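PDB 4NTQ: ECL CdiI from Enterobacter cloacae subsp. cloacae, which acts as the immunity protein of a contact-dependent growth inhibition module, paired with the CdiA-CT toxin, an RNase that attacks ribosomal RNA. Local coordinates for residues L49-E54 against N108-I113. Sequence-based numbering, arbitrary orientation.
Sequences LKSLGE and NINKFI
N110 reaches across to helix 41-58 with its amide, and almost everything that joins 49-54 to 108-113 passes through that one nitrogen. On the inner, close-packed side its ND2 lies 3.1 Å from S51 OG, a bent hydrogen bond whose acceptor is tilted from the amide plane. Serine is small enough for this buried place, where the nearest CA atoms, those of S51 and N110, are 6.9 Å apart. With OG anti to the backbone N, the hydroxyl of S51 is carried to where it meets both N110 ND2 and A63 O, while N110 OD1 takes the A63 backbone N-H. Both ends of the amide are thus used, which fixes its rotation and suits asparagine, a donor and acceptor on a short stem. A63 belongs to strand 61-65, which lies at one end, within this chain, of the antiparallel sheet 61-65, 76-85, 88-97, 129-132; the 3-10 turn that carries I109, N110 and K111, from the long connection between the last two strands, is tied here to both helix and sheet edge. I109 turns to the sheet, packing on A63 and A65. At the exposed side, E54 sends a long, extended chain out from the helix, and its OE1 meets N110 ND2 at 2.8 Å, nearly straight (176°) and within the amide plane. The donor, however, stands 55° above the carboxylate plane, and the two flat groups are turned 70° apart.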
loop_
_atom_site.group_PDB
_atom_site.type_symbol
_atom_site.label_atom_id
_atom_site.label_comp_id
_atom_site.label_asym_id
_atom_site.label_seq_id
_atom_site.Cartn_x
_atom_site.Cartn_y
_atom_site.Cartn_z
ATOM N N LEU B 49 -11.575 10.547 -0.314
ATOM C CA LEU B 49 -12.643 11.367 0.263
ATOM C C LEU B 49 -13.828 10.503 0.710
ATOM O O LEU B 49 -14.315 10.647 1.824
ATOM C CB LEU B 49 -13.122 12.432 -0.728
ATOM C CG LEU B 49 -14.188 13.401 -0.209
ATOM C CD1 LEU B 49 -13.739 14.052 1.073
ATOM C CD2 LEU B 49 -14.510 14.476 -1.240
ATOM N N LYS B 50 -14.277 9.606 -0.160
ATOM C CA LYS B 50 -15.403 8.723 0.156
ATOM C C LYS B 50 -15.056 7.803 1.307
ATOM O O LYS B 50 -15.833 7.656 2.247
ATOM C CB LYS B 50 -15.806 7.883 -1.058
ATOM C CG LYS B 50 -16.540 8.655 -2.149
ATOM C CD LYS B 50 -16.977 7.719 -3.277
ATOM C CE LYS B 50 -17.758 8.458 -4.353
ATOM N NZ LYS B 50 -17.852 7.671 -5.622
ATOM N N SER B 51 -13.867 7.204 1.233
ATOM C CA SER B 51 -13.416 6.242 2.235
ATOM C C SER B 51 -13.257 6.889 3.613
ATOM O O SER B 51 -13.571 6.285 4.629
ATOM C CB SER B 51 -12.106 5.599 1.783
ATOM O OG SER B 51 -11.634 4.675 2.738
ATOM N N LEU B 52 -12.759 8.123 3.624
ATOM C CA LEU B 52 -12.595 8.886 4.842
ATOM C C LEU B 52 -13.967 9.255 5.438
ATOM O O LEU B 52 -14.208 9.077 6.637
ATOM C CB LEU B 52 -11.742 10.126 4.567
ATOM C CG LEU B 52 -10.253 9.795 4.357
ATOM C CD1 LEU B 52 -9.500 10.972 3.757
ATOM C CD2 LEU B 52 -9.589 9.348 5.663
ATOM N N GLY B 53 -14.866 9.747 4.594
ATOM C CA GLY B 53 -16.247 9.959 4.994
ATOM C C GLY B 53 -16.878 8.759 5.698
ATOM O O GLY B 53 -17.384 8.898 6.805
ATOM N N GLU B 54 -16.828 7.580 5.080
ATOM C CA GLU B 54 -17.400 6.373 5.691
ATOM C C GLU B 54 -16.759 6.086 7.040
ATOM O O GLU B 54 -17.455 5.970 8.046
ATOM C CB GLU B 54 -17.227 5.138 4.801
ATOM C CG GLU B 54 -17.740 5.265 3.379
ATOM C CD GLU B 54 -17.391 4.047 2.536
ATOM O OE1 GLU B 54 -16.830 3.084 3.102
ATOM O OE2 GLU B 54 -17.667 4.051 1.316
ATOM N N ASN B 108 -16.230 -0.267 -2.866
ATOM C CA ASN B 108 -16.480 -1.166 -1.749
ATOM C C ASN B 108 -15.238 -1.469 -0.903
ATOM O O ASN B 108 -15.277 -2.375 -0.065
ATOM C CB ASN B 108 -17.080 -2.493 -2.240
ATOM C CG ASN B 108 -18.460 -2.336 -2.841
ATOM O OD1 ASN B 108 -19.214 -1.439 -2.465
ATOM N ND2 ASN B 108 -18.800 -3.217 -3.792
ATOM N N ILE B 109 -14.151 -0.729 -1.125
ATOM C CA ILE B 109 -12.857 -1.033 -0.502
ATOM C C ILE B 109 -12.899 -1.245 1.026
ATOM O O ILE B 109 -12.149 -2.055 1.569
ATOM C CB ILE B 109 -11.784 0.033 -0.861
ATOM C CG1 ILE B 109 -10.403 -0.378 -0.352
ATOM C CG2 ILE B 109 -12.139 1.376 -0.280
ATOM C CD1 ILE B 109 -9.273 0.597 -0.737
ATOM N N ASN B 110 -13.768 -0.521 1.717
ATOM C CA ASN B 110 -13.797 -0.629 3.164
ATOM C C ASN B 110 -14.385 -1.957 3.649
ATOM O O ASN B 110 -14.113 -2.368 4.772
ATOM C CB ASN B 110 -14.481 0.584 3.808
ATOM C CG ASN B 110 -13.551 1.783 3.911
ATOM O OD1 ASN B 110 -12.366 1.630 4.168
ATOM N ND2 ASN B 110 -14.083 2.973 3.687
ATOM N N LYS B 111 -15.168 -2.619 2.791
ATOM C CA LYS B 111 -15.668 -3.971 3.061
ATOM C C LYS B 111 -14.551 -5.017 2.995
ATOM O O LYS B 111 -14.672 -6.090 3.578
ATOM C CB LYS B 111 -16.781 -4.369 2.074
ATOM C CG LYS B 111 -18.061 -3.548 2.154
ATOM C CD LYS B 111 -18.710 -3.640 3.531
ATOM C CE LYS B 111 -19.150 -5.067 3.866
ATOM N NZ LYS B 111 -19.772 -5.170 5.229
ATOM N N PHE B 112 -13.467 -4.708 2.282
ATOM C CA PHE B 112 -12.405 -5.695 2.065
ATOM C C PHE B 112 -11.365 -5.647 3.172
ATOM O O PHE B 112 -10.369 -6.354 3.152
ATOM C CB PHE B 112 -11.777 -5.517 0.677
ATOM C CG PHE B 112 -12.714 -5.855 -0.446
ATOM C CD1 PHE B 112 -12.572 -7.042 -1.159
ATOM C CD2 PHE B 112 -13.764 -5.006 -0.766
ATOM C CE1 PHE B 112 -13.454 -7.365 -2.190
ATOM C CE2 PHE B 112 -14.651 -5.319 -1.790
ATOM C CZ PHE B 112 -14.495 -6.505 -2.508
ATOM N N ILE B 113 -11.636 -4.805 4.150
ATOM C CA ILE B 113 -10.727 -4.571 5.257
ATOM C C ILE B 113 -11.408 -5.084 6.498
ATOM O O ILE B 113 -12.588 -4.780 6.712
ATOM C CB ILE B 113 -10.520 -3.055 5.463
ATOM C CG1 ILE B 113 -9.734 -2.461 4.287
ATOM C CG2 ILE B 113 -9.859 -2.782 6.807
ATOM C CD1 ILE B 113 -8.521 -3.288 3.875
#